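Local coordinates for binding domain (Hc) of Paraclostridial Mosquitocidal Protein 1 (Paraclostridium bifermentans, PDB 6HOX) that recognises host nerve cells as the receptor-binding part of a clostridial neurotoxin that specifically targets Anopheles mosquitoes, at residues D23-V31 with D38-L46; Y112-W123 with I199-E210. One frame throughout, in Å; residues are numbered along the deposited sequence.

Contact 1: D23-V31 with D38-L46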
loop_
_atom_site.group_PDB
_atom_site.type_symbol
_atom_site.label_atom_id
_atom_site.label_comp_id
_atom_site.label_asym_id
_atom_site.label_seq_id
_atom_site.Cartn_x
_atom_site.Cartn_y
_atom_site.Cartn_z
ATOM N N ASP A 23 -3.308 1.383 25.881
ATOM C CA ASP A 23 -3.179 2.004 27.205
ATOM C C ASP A 23 -2.634 3.432 27.092
ATOM O O ASP A 23 -2.961 4.291 27.912
ATOM C CB ASP A 23 -2.270 1.192 28.129
ATOM C CG ASP A 23 -2.929 -0.061 28.684
ATOM O OD1 ASP A 23 -3.341 -0.921 27.869
ATOM O OD2 ASP A 23 -3.035 -0.156 29.927
ATOM N N ASN A 24 -1.781 3.670 26.089
ATOM C CA ASN A 24 -1.083 4.938 25.951
ATOM C C ASN A 24 -1.661 5.781 24.808
ATOM O O ASN A 24 -1.154 6.847 24.547
ATOM C CB ASN A 24 0.411 4.711 25.761
ATOM C CG ASN A 24 1.075 4.350 27.069
ATOM O OD1 ASN A 24 1.220 5.203 27.947
ATOM N ND2 ASN A 24 1.477 3.096 27.198
ATOM N N LEU A 25 -2.737 5.312 24.176
ATOM C CA LEU A 25 -3.335 6.014 23.044
ATOM C C LEU A 25 -4.163 7.197 23.553
ATOM O O LEU A 25 -5.117 6.994 24.278
ATOM C CB LEU A 25 -4.226 5.035 22.278
ATOM C CG LEU A 25 -4.901 5.619 21.040
ATOM C CD1 LEU A 25 -3.886 5.774 19.913
ATOM C CD2 LEU A 25 -6.075 4.752 20.599
ATOM N N VAL A 26 -3.830 8.418 23.129
ATOM C CA VAL A 26 -4.545 9.590 23.630
ATOM C C VAL A 26 -5.390 10.229 22.518
ATOM O O VAL A 26 -6.237 11.056 22.797
ATOM C CB VAL A 26 -3.599 10.610 24.293
ATOM C CG1 VAL A 26 -2.879 10.001 25.488
ATOM C CG2 VAL A 26 -2.613 11.235 23.319
ATOM N N PHE A 27 -5.169 9.819 21.267
ATOM C CA PHE A 27 -5.867 10.381 20.123
ATOM C C PHE A 27 -5.784 9.399 18.955
ATOM O O PHE A 27 -4.720 8.887 18.680
ATOM C CB PHE A 27 -5.236 11.713 19.714
ATOM C CG PHE A 27 -5.896 12.383 18.540
ATOM C CD1 PHE A 27 -7.102 13.048 18.692
ATOM C CD2 PHE A 27 -5.323 12.337 17.272
ATOM C CE1 PHE A 27 -7.713 13.655 17.606
ATOM C CE2 PHE A 27 -5.925 12.961 16.185
ATOM C CZ PHE A 27 -7.123 13.609 16.351
ATOM N N SER A 28 -6.902 9.196 18.253
ATOM C CA SER A 28 -6.917 8.335 17.076
ATOM C C SER A 28 -7.949 8.848 16.073
ATOM O O SER A 28 -9.154 8.715 16.288
ATOM C CB SER A 28 -7.180 6.907 17.442
ATOM O OG SER A 28 -7.226 6.102 16.280
ATOM N N LEU A 29 -7.461 9.384 14.952
ATOM C CA LEU A 29 -8.320 10.017 13.980
ATOM C C LEU A 29 -8.702 8.986 12.916
ATOM O O LEU A 29 -7.823 8.403 12.269
ATOM C CB LEU A 29 -7.578 11.193 13.343
ATOM C CG LEU A 29 -8.328 11.944 12.253
ATOM C CD1 LEU A 29 -9.510 12.704 12.823
ATOM C CD2 LEU A 29 -7.393 12.889 11.520
ATOM N N GLY A 30 -10.012 8.805 12.733
ATOM C CA GLY A 30 -10.521 7.873 11.746
ATOM C C GLY A 30 -11.986 8.118 11.467
ATOM O O GLY A 30 -12.547 9.160 11.858
ATOM N N VAL A 31 -12.602 7.148 10.788
ATOM C CA VAL A 31 -13.992 7.224 10.402
ATOM C C VAL A 31 -14.731 6.137 11.164
ATOM O O VAL A 31 -14.277 5.015 11.199
ATOM C CB VAL A 31 -14.181 7.019 8.886
ATOM C CG1 VAL A 31 -15.656 6.926 8.505
ATOM C CG2 VAL A 31 -13.471 8.099 8.086
ATOM N N ASP A 38 -12.512 11.136 16.885
ATOM C CA ASP A 38 -11.451 10.582 17.687
ATOM C C ASP A 38 -11.929 9.211 18.173
ATOM O O ASP A 38 -12.921 9.102 18.873
ATOM C CB ASP A 38 -11.088 11.528 18.832
ATOM C CG ASP A 38 -10.201 10.921 19.896
ATOM O OD1 ASP A 38 -9.512 9.941 19.575
ATOM O OD2 ASP A 38 -10.201 11.455 21.041
ATOM N N LEU A 39 -11.236 8.162 17.743
ATOM C CA LEU A 39 -11.646 6.794 18.002
ATOM C C LEU A 39 -11.054 6.285 19.319
ATOM O O LEU A 39 -11.362 5.190 19.713
ATOM C CB LEU A 39 -11.161 5.913 16.852
ATOM C CG LEU A 39 -11.695 6.233 15.461
ATOM C CD1 LEU A 39 -11.084 5.284 14.447
ATOM C CD2 LEU A 39 -13.212 6.130 15.420
ATOM N N SER A 40 -10.199 7.076 19.975
ATOM C CA SER A 40 -9.471 6.644 21.166
ATOM C C SER A 40 -10.387 6.554 22.399
ATOM O O SER A 40 -9.988 6.021 23.408
ATOM C CB SER A 40 -8.301 7.548 21.446
ATOM O OG SER A 40 -8.731 8.809 21.942
ATOM N N GLY A 41 -11.590 7.122 22.329
ATOM C CA GLY A 41 -12.481 7.158 23.463
ATOM C C GLY A 41 -12.368 8.459 24.241
ATOM O O GLY A 41 -13.194 8.725 25.109
ATOM N N ASN A 42 -11.373 9.287 23.898
ATOM C CA ASN A 42 -11.059 10.502 24.661
ATOM C C ASN A 42 -11.982 11.649 24.250
ATOM O O ASN A 42 -11.979 12.689 24.898
ATOM C CB ASN A 42 -9.602 10.935 24.506
ATOM C CG ASN A 42 -8.740 10.489 25.661
ATOM O OD1 ASN A 42 -9.143 9.642 26.453
ATOM N ND2 ASN A 42 -7.565 11.078 25.780
ATOM N N ASN A 43 -12.736 11.456 23.167
ATOM C CA ASN A 43 -13.775 12.374 22.771
ATOM C C ASN A 43 -13.149 13.735 22.439
ATOM O O ASN A 43 -13.713 14.768 22.766
ATOM C CB ASN A 43 -14.835 12.492 23.875
ATOM C CG ASN A 43 -16.106 13.159 23.400
ATOM O OD1 ASN A 43 -16.565 12.881 22.295
ATOM N ND2 ASN A 43 -16.669 14.040 24.215
ATOM N N THR A 44 -11.959 13.728 21.828
ATOM C CA THR A 44 -11.245 14.966 21.507
ATOM C C THR A 44 -12.078 15.801 20.540
ATOM O O THR A 44 -12.627 15.251 19.595
ATOM C CB THR A 44 -9.902 14.714 20.816
ATOM O OG1 THR A 44 -9.182 13.732 21.562
ATOM C CG2 THR A 44 -9.086 15.979 20.670
ATOM N N ASN A 45 -12.106 17.123 20.743
ATOM C CA ASN A 45 -12.916 17.997 19.916
ATOM C C ASN A 45 -12.216 18.270 18.574
ATOM O O ASN A 45 -11.105 18.775 18.540
ATOM C CB ASN A 45 -13.219 19.312 20.621
ATOM C CG ASN A 45 -14.250 20.119 19.867
ATOM O OD1 ASN A 45 -13.972 21.242 19.454
ATOM N ND2 ASN A 45 -15.419 19.536 19.650
ATOM N N LEU A 46 -12.900 17.926 17.480
ATOM C CA LEU A 46 -12.430 18.129 16.108
ATOM C C LEU A 46 -13.348 19.126 15.415
ATOM O O LEU A 46 -14.563 19.086 15.599
ATOM C CB LEU A 46 -12.516 16.839 15.277
ATOM C CG LEU A 46 -12.188 15.525 15.959
ATOM C CD1 LEU A 46 -12.550 14.376 15.040
ATOM C CD2 LEU A 46 -10.719 15.455 16.316
#

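Contact 2: Y112-W123 with I199-E210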
loop_
_atom_site.group_PDB
_atom_site.type_symbol
_atom_site.label_atom_id
_atom_site.label_comp_id
_atom_site.label_asym_id
_atom_site.label_seq_id
_atom_site.Cartn_x
_atom_site.Cartn_y
_atom_site.Cartn_z
ATOM N N TYR A 112 5.775 20.871 1.492
ATOM C CA TYR A 112 4.460 21.385 1.835
ATOM C C TYR A 112 3.831 20.537 2.949
ATOM O O TYR A 112 4.118 19.344 3.092
ATOM C CB TYR A 112 3.585 21.563 0.595
ATOM C CG TYR A 112 3.331 20.336 -0.250
ATOM C CD1 TYR A 112 2.317 19.436 0.046
ATOM C CD2 TYR A 112 4.088 20.099 -1.383
ATOM C CE1 TYR A 112 2.077 18.326 -0.755
ATOM C CE2 TYR A 112 3.869 18.991 -2.192
ATOM C CZ TYR A 112 2.856 18.105 -1.884
ATOM O OH TYR A 112 2.657 17.038 -2.713
ATOM N N ASP A 113 2.964 21.199 3.730
ATOM C CA ASP A 113 2.367 20.662 4.954
ATOM C C ASP A 113 1.333 19.582 4.620
ATOM O O ASP A 113 0.624 19.646 3.595
ATOM C CB ASP A 113 1.643 21.734 5.769
ATOM C CG ASP A 113 2.517 22.854 6.320
ATOM O OD1 ASP A 113 3.753 22.701 6.308
ATOM O OD2 ASP A 113 1.939 23.875 6.761
ATOM N N LEU A 114 1.259 18.594 5.509
ATOM C CA LEU A 114 0.154 17.674 5.574
ATOM C C LEU A 114 -0.529 17.782 6.949
ATOM O O LEU A 114 -1.761 17.856 7.045
ATOM C CB LEU A 114 0.694 16.268 5.329
ATOM C CG LEU A 114 -0.370 15.176 5.347
ATOM C CD1 LEU A 114 -1.462 15.455 4.320
ATOM C CD2 LEU A 114 0.254 13.816 5.101
ATOM N N VAL A 115 0.278 17.719 8.014
ATOM C CA VAL A 115 -0.178 17.840 9.383
ATOM C C VAL A 115 0.775 18.810 10.083
ATOM O O VAL A 115 1.978 18.601 10.058
ATOM C CB VAL A 115 -0.221 16.492 10.121
ATOM C CG1 VAL A 115 -0.921 16.640 11.462
ATOM C CG2 VAL A 115 -0.858 15.374 9.301
ATOM N N ASN A 116 0.217 19.851 10.708
ATOM C CA ASN A 116 0.991 21.000 11.137
ATOM C C ASN A 116 0.595 21.346 12.574
ATOM O O ASN A 116 -0.580 21.553 12.861
ATOM C CB ASN A 116 0.843 22.148 10.138
ATOM C CG ASN A 116 1.602 23.384 10.562
ATOM O OD1 ASN A 116 1.556 23.761 11.722
ATOM N ND2 ASN A 116 2.299 24.017 9.637
ATOM N N ASN A 117 1.581 21.286 13.481
ATOM C CA ASN A 117 1.463 21.848 14.822
ATOM C C ASN A 117 2.694 22.724 15.084
ATOM O O ASN A 117 3.399 22.551 16.084
ATOM C CB ASN A 117 1.308 20.797 15.924
ATOM C CG ASN A 117 1.007 21.424 17.271
ATOM O OD1 ASN A 117 1.561 21.028 18.298
ATOM N ND2 ASN A 117 0.168 22.447 17.277
ATOM N N MET A 118 2.924 23.663 14.167
ATOM C CA MET A 118 4.062 24.561 14.182
ATOM C C MET A 118 3.558 26.008 14.216
ATOM O O MET A 118 2.804 26.431 13.341
ATOM C CB MET A 118 4.901 24.371 12.920
ATOM C CG MET A 118 6.179 25.170 12.915
ATOM S SD MET A 118 7.383 24.466 14.034
ATOM C CE MET A 118 7.994 23.113 13.019
ATOM N N ASP A 119 3.947 26.757 15.247
ATOM C CA ASP A 119 3.766 28.219 15.217
ATOM C C ASP A 119 5.174 28.827 15.192
ATOM O O ASP A 119 5.833 28.784 14.128
ATOM C CB ASP A 119 2.755 28.692 16.273
ATOM C CG ASP A 119 2.997 28.263 17.709
ATOM O OD1 ASP A 119 1.999 27.929 18.403
ATOM O OD2 ASP A 119 4.172 28.355 18.159
ATOM N N ASN A 120 5.644 29.369 16.322
ATOM C CA ASN A 120 7.037 29.775 16.431
ATOM C C ASN A 120 7.881 28.526 16.674
ATOM O O ASN A 120 9.068 28.474 16.331
ATOM C CB ASN A 120 7.272 30.781 17.565
ATOM C CG ASN A 120 8.727 31.174 17.710
ATOM O OD1 ASN A 120 9.391 30.807 18.680
ATOM N ND2 ASN A 120 9.241 31.904 16.747
ATOM N N GLN A 121 7.268 27.541 17.339
ATOM C CA GLN A 121 7.915 26.262 17.596
ATOM C C GLN A 121 6.876 25.155 17.439
ATOM O O GLN A 121 5.685 25.457 17.278
ATOM C CB GLN A 121 8.511 26.259 19.005
ATOM C CG GLN A 121 7.464 26.279 20.113
ATOM C CD GLN A 121 7.488 27.556 20.913
ATOM O OE1 GLN A 121 8.096 28.553 20.523
ATOM N NE2 GLN A 121 6.854 27.510 22.070
ATOM N N GLY A 122 7.336 23.900 17.513
ATOM C CA GLY A 122 6.461 22.725 17.457
ATOM C C GLY A 122 6.968 21.685 16.477
ATOM O O GLY A 122 8.208 21.509 16.325
ATOM N N TRP A 123 6.020 21.005 15.816
ATOM C CA TRP A 123 6.336 19.952 14.867
ATOM C C TRP A 123 5.421 20.041 13.640
ATOM O O TRP A 123 4.340 20.665 13.678
ATOM C CB TRP A 123 6.261 18.573 15.543
ATOM C CG TRP A 123 4.923 18.225 16.110
ATOM C CD1 TRP A 123 4.532 18.347 17.409
ATOM C CD2 TRP A 123 3.794 17.678 15.401
ATOM N NE1 TRP A 123 3.230 17.950 17.552
ATOM C CE2 TRP A 123 2.755 17.517 16.344
ATOM C CE3 TRP A 123 3.551 17.328 14.071
ATOM C CZ2 TRP A 123 1.497 17.019 15.998
ATOM C CZ3 TRP A 123 2.310 16.827 13.732
ATOM C CH2 TRP A 123 1.301 16.677 14.682
ATOM N N ILE A 199 9.079 22.021 22.477
ATOM C CA ILE A 199 8.396 22.269 21.211
ATOM C C ILE A 199 6.897 22.494 21.461
ATOM O O ILE A 199 6.146 22.673 20.517
ATOM C CB ILE A 199 8.636 21.116 20.220
ATOM C CG1 ILE A 199 7.999 19.797 20.665
ATOM C CG2 ILE A 199 10.114 20.958 19.930
ATOM C CD1 ILE A 199 7.800 18.820 19.520
ATOM N N ASP A 200 6.477 22.468 22.731
ATOM C CA ASP A 200 5.082 22.689 23.092
ATOM C C ASP A 200 4.643 24.069 22.602
ATOM O O ASP A 200 5.456 25.007 22.493
ATOM C CB ASP A 200 4.843 22.582 24.595
ATOM C CG ASP A 200 5.908 23.289 25.414
ATOM O OD1 ASP A 200 7.102 22.898 25.305
ATOM O OD2 ASP A 200 5.541 24.236 26.136
ATOM N N ASN A 201 3.343 24.178 22.305
ATOM C CA ASN A 201 2.756 25.430 21.898
ATOM C C ASN A 201 1.258 25.338 22.198
ATOM O O ASN A 201 0.771 24.278 22.599
ATOM C CB ASN A 201 3.073 25.762 20.435
ATOM C CG ASN A 201 2.478 24.760 19.458
ATOM O OD1 ASN A 201 1.308 24.421 19.559
ATOM N ND2 ASN A 201 3.260 24.281 18.508
ATOM N N ASN A 202 0.552 26.452 21.999
ATOM C CA ASN A 202 -0.867 26.523 22.248
ATOM C C ASN A 202 -1.662 26.537 20.939
ATOM O O ASN A 202 -2.841 26.847 20.974
ATOM C CB ASN A 202 -1.227 27.768 23.067
ATOM C CG ASN A 202 -0.658 27.724 24.469
ATOM O OD1 ASN A 202 0.078 28.625 24.866
ATOM N ND2 ASN A 202 -0.965 26.672 25.216
ATOM N N SER A 203 -1.033 26.232 19.798
ATOM C CA SER A 203 -1.735 26.240 18.517
ATOM C C SER A 203 -2.457 24.900 18.314
ATOM O O SER A 203 -2.115 23.904 18.944
ATOM C CB SER A 203 -0.780 26.553 17.399
ATOM O OG SER A 203 -0.361 27.907 17.436
ATOM N N PRO A 204 -3.509 24.807 17.466
ATOM C CA PRO A 204 -4.115 23.507 17.168
ATOM C C PRO A 204 -3.236 22.659 16.233
ATOM O O PRO A 204 -2.300 23.180 15.642
ATOM C CB PRO A 204 -5.453 23.895 16.536
ATOM C CG PRO A 204 -5.173 25.230 15.885
ATOM C CD PRO A 204 -4.215 25.923 16.829
ATOM N N ILE A 205 -3.523 21.356 16.155
ATOM C CA ILE A 205 -3.008 20.476 15.083
ATOM C C ILE A 205 -3.913 20.649 13.855
ATOM O O ILE A 205 -5.134 20.484 13.969
ATOM C CB ILE A 205 -2.974 19.004 15.542
ATOM C CG1 ILE A 205 -2.253 18.822 16.881
ATOM C CG2 ILE A 205 -2.381 18.115 14.455
ATOM C CD1 ILE A 205 -2.486 17.483 17.532
ATOM N N ILE A 206 -3.322 21.009 12.707
ATOM C CA ILE A 206 -4.085 21.270 11.478
ATOM C C ILE A 206 -3.735 20.179 10.470
ATOM O O ILE A 206 -2.558 20.056 10.090
ATOM C CB ILE A 206 -3.786 22.657 10.862
ATOM C CG1 ILE A 206 -3.893 23.795 11.874
ATOM C CG2 ILE A 206 -4.687 22.897 9.664
ATOM C CD1 ILE A 206 -5.301 24.061 12.320
ATOM N N PHE A 207 -4.753 19.412 10.062
ATOM C CA PHE A 207 -4.636 18.414 9.003
ATOM C C PHE A 207 -5.106 19.068 7.710
ATOM O O PHE A 207 -6.301 19.337 7.551
ATOM C CB PHE A 207 -5.479 17.182 9.320
ATOM C CG PHE A 207 -5.083 16.440 10.568
ATOM C CD1 PHE A 207 -5.438 16.913 11.821
ATOM C CD2 PHE A 207 -4.358 15.261 10.494
ATOM C CE1 PHE A 207 -5.064 16.236 12.965
ATOM C CE2 PHE A 207 -3.960 14.601 11.644
ATOM C CZ PHE A 207 -4.320 15.090 12.879
ATOM N N LYS A 208 -4.164 19.343 6.804
ATOM C CA LYS A 208 -4.432 20.134 5.608
ATOM C C LYS A 208 -3.194 20.181 4.722
ATOM O O LYS A 208 -2.088 20.403 5.236
ATOM C CB LYS A 208 -4.763 21.578 5.987
ATOM C CG LYS A 208 -5.255 22.451 4.848
ATOM C CD LYS A 208 -5.461 23.886 5.271
ATOM C CE LYS A 208 -6.156 24.711 4.206
ATOM N NZ LYS A 208 -5.326 24.853 2.987
ATOM N N LEU A 209 -3.408 20.014 3.410
ATOM C CA LEU A 209 -2.389 20.304 2.402
ATOM C C LEU A 209 -2.179 21.821 2.348
ATOM O O LEU A 209 -3.113 22.543 2.012
ATOM C CB LEU A 209 -2.836 19.782 1.032
ATOM C CG LEU A 209 -2.674 18.282 0.814
ATOM C CD1 LEU A 209 -3.495 17.819 -0.375
ATOM C CD2 LEU A 209 -1.206 17.929 0.623
ATOM N N GLU A 210 -0.975 22.282 2.705
ATOM C CA GLU A 210 -0.672 23.712 2.729
ATOM C C GLU A 210 0.686 23.952 2.082
ATOM O O GLU A 210 1.680 23.487 2.602
ATOM C CB GLU A 210 -0.687 24.231 4.169
ATOM C CG GLU A 210 -0.668 25.744 4.274
ATOM C CD GLU A 210 -1.895 26.392 3.652
ATOM O OE1 GLU A 210 -3.017 26.157 4.149
ATOM O OE2 GLU A 210 -1.731 27.069 2.636
HETATM O O HOH W 1 3.914 21.124 19.996
HETATM O O HOH W 2 1.545 28.790 21.023
#

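Contact 1: D23-V31 with D38-L46
A beta-hairpin edge with an Asx-turn loop packed beside it joins Phe27 and Ser28 to Asp38 and the residues after it, in the lectin-like, concanavalin-type N-terminal half of the binding domain, where strands 25-32 and 35-38 form the hairpin and the chain leaves the sheet after Asp38. Leu29 and Asp38 form an antiparallel non-hydrogen-bonded pair, and the backbone bond next to it, Leu39 N to Ser28 O, is short at 2.6 Å and nearly straight. Past this point the side chain of Asp38 takes over from the backbone. With its CG anti to the backbone N (chi1 168°), the carboxylate swings toward its own onward chain, beside Ser40, and OD1 receives Ser28 N at 3.0 Å from above the carboxylate plane. The same oxygen accepts Ser40 N, which makes an Asx turn, and Ser40 OG on its syn side at 2.7 Å. OD2 takes Thr44 N on its anti lone pair and Thr44 OG1 from above the plane. Beside this polar knot the Phe27 ring presents its edge to Thr44 and Leu46, with CE1 3.7 Å from Leu46 CD2; Val75 touches all three side chains. On the far flank Leu25 CD2 rests against Ser40 CB. Five donors grip one carboxylate; four shape the loop and the fifth, Ser28 N, joins it to the strand. Together they fix its rotation and would be expected to stabilise the charged form.

Contact 2: Y112-W123 with I199-E210
Residues Val115 and Phe207 belong to an antiparallel pairing of short strands in the lectin-like half of the binding domain, where strand 116-118 runs beside strand 205-207 and both chains turn a corner, at 114-115 and at 208, on whose other side Asp113 pairs with Glu210. The ladder is interrupted by a beta bulge: Asn116 and Ile206 exchange two backbone bonds, Lys208 N reaches Leu114 O, and the register has shifted by one residue at Asp113. On the face that carries Val115 and Phe207, Val115 CG1 stands over one face of the Phe207 ring, 3.9 Å from its centroid, a CH-pi contact, and also touches Ile205 CG2 at 3.6 Å. Beyond the corner Leu209 CD2 meets the edge of the Tyr112 ring.

At the other end side-chain amides replace the ladder. Asn201, its CG lodged between backbone N and carbonyl carbon (chi1 64°), sends ND2 between two carbonyls, Asn117 O and Gln121 O, each 3.0 Å away. Both oxygens are already bonded within the 117-123 hairpin, to Trp123 N and Asp119 N, and ND2 arrives on the opposite face of each. The amide of Asn117 comes from the opposite direction, turned 69° against that of Asn201; its ND2 makes weak bonds to Ser203 O, Pro204 O and Asn201 OD1, while Lys77 binds OD1 of both asparagines. Farther out, Ser203 OG meets the anti lone pair of Asp119 OD1 at 2.6 Å, and Gln121 NE2 meets Asp200 O almost head-on at 2.9 Å. Beyond the last strand bond, side chains thus carry the pairing, chiefly the Asn201 amide bridging two carbonyls.

Overall arrangement
Both contacts lie in the lectin-like half of the binding domain, their centres about 18 Å apart, and follow one another along the chain. Each is partly buried, with apolar side chains inside and a polar loop outside. They share an interior: Leu29 CD2 packs 3.8 Å from Phe207 CE2, and Phe27 approaches the same ring. Strand 73-75 also links them, since it pairs with both 46-48 and 205-207. Their chemistry differs with their span. Contact 1 joins a hairpin strand to the loop that follows the hairpin and gathers most of its polar bonds on a single carboxylate, whereas contact 2 brings together segments 76 residues apart and distributes its bonds over a bulged ladder and several amides.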